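Local coordinates for N-Acetyltransferase, PseH (Campylobacter jejuni subsp. jejuni PT14, PDB 4XPK), which probably catalyses the N-4 acetylation of a UDP-linked 4-amino-4,6-dideoxy sugar, the third step in making pseudaminic acid for flagellin modification, at residues C85-Y90 and I101-I106. The protein carries 8 engineered substitutions. Sequence-based numbering, arbitrary orientation.
Sequences CEFGLY and ILMNEI
With chi1 of 74°, Phe87 CG sits between its own backbone N and carbonyl carbon, which stands the ring where Ile106 can cover it; Ile106, with CG1 beside the backbone N and CG2 anti to it, sends both branches to meet that ring. The branches divide the work. Ile106 CG2 rides over one face, offset toward the rim, in a CH-pi contact 4.1 Å from the centroid of the Phe87 ring and 23° off its normal. Ile106 CD1 reaches further along the strand, 3.8 Å from Phe87 CD2, and also meets Leu89 CB at 3.6 Å, wedging between the two strand side chains. Both residues point toward the helix, as alternate positions of a strand do, while Gly88 between them has no side chain to offer.

This is the first half of a right-handed beta-alpha-beta crossover of the GNAT fold: strand 84-91 leads into helix 99-114, the axes of 85-90 and 101-106 running nearly antiparallel at 154°, before strand 118-124 lies down parallel beside the first. Leu119 of that strand touches both Phe87 and Ile106, so the same apolar layer continues under the helix.

Met103 CB leaves the helix without heading for the strand, but bends at chi2 and chi3 bring Met103 CE to 3.6 Å from Phe87 CE2, though the methyl's exact place is doubtful. Met103 SD makes an oblique Met-aromatic contact, 5.5 Å from the centroid of the Phe87 ring, while Tyr134 meets that ring edge-to-face. One helical turn before Ile106, Leu102 CD1 presses tightly on Leu89 CD1, at 3.4 Å.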
ATOM      1  N   CYS A  85       2.711  -6.860  -9.874  1.00 21.14           N
ATOM      2  CA  CYS A  85       1.900  -5.762  -9.405  1.00 21.32           C
ATOM      3  C   CYS A  85       2.786  -4.603  -8.955  1.00 21.34           C
ATOM      4  O   CYS A  85       4.029  -4.743  -8.841  1.00 21.50           O
ATOM      5  CB  CYS A  85       0.970  -6.233  -8.271  1.00 21.66           C
ATOM      6  SG  CYS A  85       1.793  -6.592  -6.733  1.00 26.93           S
ATOM      7  N   GLU A  86       2.161  -3.437  -8.783  1.00 21.27           N
ATOM      8  CA  GLU A  86       2.817  -2.258  -8.224  1.00 21.55           C
ATOM      9  C   GLU A  86       2.249  -2.112  -6.847  1.00 20.39           C
ATOM     10  O   GLU A  86       1.176  -2.613  -6.583  1.00 20.66           O
ATOM     11  CB  GLU A  86       2.552  -0.995  -9.046  1.00 22.83           C
ATOM     12  CG  GLU A  86       2.920  -1.157 -10.512  1.00 26.85           C
ATOM     13  N   PHE A  87       2.984  -1.496  -5.939  1.00 19.11           N
ATOM     14  CA  PHE A  87       2.461  -1.374  -4.600  1.00 18.95           C
ATOM     15  C   PHE A  87       2.766   0.001  -4.055  1.00 19.72           C
ATOM     16  O   PHE A  87       3.660   0.717  -4.542  1.00 18.76           O
ATOM     17  CB  PHE A  87       3.081  -2.425  -3.674  1.00 18.47           C
ATOM     18  CG  PHE A  87       4.499  -2.128  -3.285  1.00 21.16           C
ATOM     19  CD1 PHE A  87       5.558  -2.569  -4.073  1.00 21.33           C
ATOM     20  CD2 PHE A  87       4.780  -1.393  -2.153  1.00 20.67           C
ATOM     21  CE1 PHE A  87       6.836  -2.300  -3.726  1.00 23.08           C
ATOM     22  CE2 PHE A  87       6.091  -1.101  -1.821  1.00 25.12           C
ATOM     23  CZ  PHE A  87       7.106  -1.566  -2.585  1.00 22.94           C
ATOM     24  N   GLY A  88       2.047   0.327  -2.991  1.00 19.96           N
ATOM     25  CA  GLY A  88       2.244   1.583  -2.274  1.00 19.65           C
ATOM     26  C   GLY A  88       2.120   1.308  -0.781  1.00 19.78           C
ATOM     27  O   GLY A  88       1.478   0.340  -0.379  1.00 15.91           O
ATOM     28  N   LEU A  89       2.732   2.176   0.053  1.00 20.80           N
ATOM     29  CA  LEU A  89       2.691   1.981   1.512  1.00 22.72           C
ATOM     30  C   LEU A  89       2.682   3.354   2.209  1.00 24.51           C
ATOM     31  O   LEU A  89       3.327   4.310   1.724  1.00 25.04           O
ATOM     32  CB  LEU A  89       3.859   1.056   1.937  1.00 23.61           C
ATOM     33  CG  LEU A  89       5.142   1.363   2.721  1.00 27.89           C
ATOM     34  CD1 LEU A  89       4.894   1.883   4.109  1.00 28.57           C
ATOM     35  CD2 LEU A  89       5.989   0.060   2.865  1.00 28.73           C
ATOM     36  N   TYR A  90       1.839   3.489   3.236  1.00 22.76           N
ATOM     37  CA  TYR A  90       1.682   4.729   3.946  1.00 23.72           C
ATOM     38  C   TYR A  90       1.506   4.417   5.436  1.00 22.69           C
ATOM     39  O   TYR A  90       0.514   3.840   5.836  1.00 21.32           O
ATOM     40  CB  TYR A  90       0.473   5.542   3.405  1.00 24.56           C
ATOM     41  CG  TYR A  90       0.491   6.992   3.901  1.00 33.28           C
ATOM     42  CD1 TYR A  90      -0.122   7.345   5.096  1.00 37.93           C
ATOM     43  CD2 TYR A  90       1.186   7.989   3.212  1.00 38.89           C
ATOM     44  CE1 TYR A  90      -0.090   8.635   5.574  1.00 41.73           C
ATOM     45  CE2 TYR A  90       1.221   9.304   3.691  1.00 44.19           C
ATOM     46  CZ  TYR A  90       0.582   9.614   4.880  1.00 45.29           C
ATOM     47  OH  TYR A  90       0.587  10.903   5.374  1.00 50.62           O
ATOM     48  N   ILE A 101       7.362  -3.317   9.040  1.00 22.34           N
ATOM     49  CA  ILE A 101       6.187  -4.154   9.240  1.00 21.02           C
ATOM     50  C   ILE A 101       5.297  -4.155   8.031  1.00 18.00           C
ATOM     51  O   ILE A 101       4.863  -5.220   7.568  1.00 19.48           O
ATOM     52  CB  ILE A 101       5.356  -3.699  10.452  1.00 21.85           C
ATOM     53  CG1 ILE A 101       6.141  -3.901  11.730  1.00 25.11           C
ATOM     54  CG2 ILE A 101       4.074  -4.546  10.536  1.00 20.65           C
ATOM     55  CD1 ILE A 101       5.325  -3.477  12.979  1.00 27.56           C
ATOM     56  N   LEU A 102       5.041  -2.971   7.496  1.00 17.69           N
ATOM     57  CA  LEU A 102       4.228  -2.809   6.326  1.00 17.33           C
ATOM     58  C   LEU A 102       4.871  -3.484   5.089  1.00 16.94           C
ATOM     59  O   LEU A 102       4.167  -4.158   4.322  1.00 15.48           O
ATOM     60  CB  LEU A 102       3.913  -1.349   6.027  1.00 17.23           C
ATOM     61  CG  LEU A 102       3.157  -0.572   7.106  1.00 20.97           C
ATOM     62  CD1 LEU A 102       3.040   0.932   6.741  1.00 22.01           C
ATOM     63  CD2 LEU A 102       1.770  -1.238   7.342  1.00 17.28           C
ATOM     64  N   MET A 103       6.179  -3.318   4.937  1.00 18.36           N
ATOM     65  CA  MET A 103       6.934  -3.974   3.835  1.00 19.07           C
ATOM     66  C   MET A 103       6.797  -5.515   3.955  1.00 18.62           C
ATOM     67  O   MET A 103       6.583  -6.211   2.954  1.00 17.01           O
ATOM     68  CB  MET A 103       8.434  -3.680   3.941  1.00 20.93           C
ATOM     69  CG  MET A 103       9.078  -2.645   3.116  1.00 30.38           C
ATOM     70  SD  MET A 103       9.138  -2.873   1.299  1.00 42.18           S
ATOM     71  CE  MET A 103       7.865  -1.645   1.317  1.00 30.06           C
ATOM     72  N   ASN A 104       6.932  -6.052   5.180  1.00 18.15           N
ATOM     73  CA  ASN A 104       6.742  -7.499   5.375  1.00 18.69           C
ATOM     74  C   ASN A 104       5.395  -7.940   4.857  1.00 18.37           C
ATOM     75  O   ASN A 104       5.280  -8.978   4.200  1.00 18.59           O
ATOM     76  CB  ASN A 104       6.894  -7.965   6.847  1.00 19.41           C
ATOM     77  CG  ASN A 104       8.350  -7.910   7.352  1.00 23.12           C
ATOM     78  OD1 ASN A 104       9.321  -7.983   6.570  1.00 21.57           O
ATOM     79  ND2 ASN A 104       8.498  -7.750   8.674  1.00 19.80           N
ATOM     80  N   GLU A 105       4.350  -7.178   5.185  1.00 16.51           N
ATOM     81  CA  GLU A 105       3.032  -7.533   4.798  1.00 16.77           C
ATOM     82  C   GLU A 105       2.828  -7.461   3.300  1.00 15.79           C
ATOM     83  O   GLU A 105       2.162  -8.284   2.736  1.00 16.91           O
ATOM     84  CB  GLU A 105       2.016  -6.631   5.519  1.00 17.18           C
ATOM     85  CG  GLU A 105       1.909  -6.984   6.991  1.00 19.84           C
ATOM     86  CD  GLU A 105       1.559  -8.458   7.268  1.00 29.50           C
ATOM     87  OE1 GLU A 105       0.620  -9.045   6.620  1.00 31.73           O
ATOM     88  OE2 GLU A 105       2.229  -9.039   8.146  1.00 32.87           O
ATOM     89  N   ILE A 106       3.416  -6.471   2.665  1.00 15.59           N
ATOM     90  CA  ILE A 106       3.299  -6.288   1.223  1.00 15.06           C
ATOM     91  C   ILE A 106       3.948  -7.457   0.507  1.00 15.99           C
ATOM     92  O   ILE A 106       3.369  -8.040  -0.382  1.00 16.34           O
ATOM     93  CB  ILE A 106       3.945  -4.978   0.775  1.00 14.95           C
ATOM     94  CG1 ILE A 106       3.009  -3.804   1.124  1.00 17.63           C
ATOM     95  CG2 ILE A 106       4.330  -4.982  -0.750  1.00 14.51           C
ATOM     96  CD1 ILE A 106       3.686  -2.520   1.271  1.00 19.46           C
TER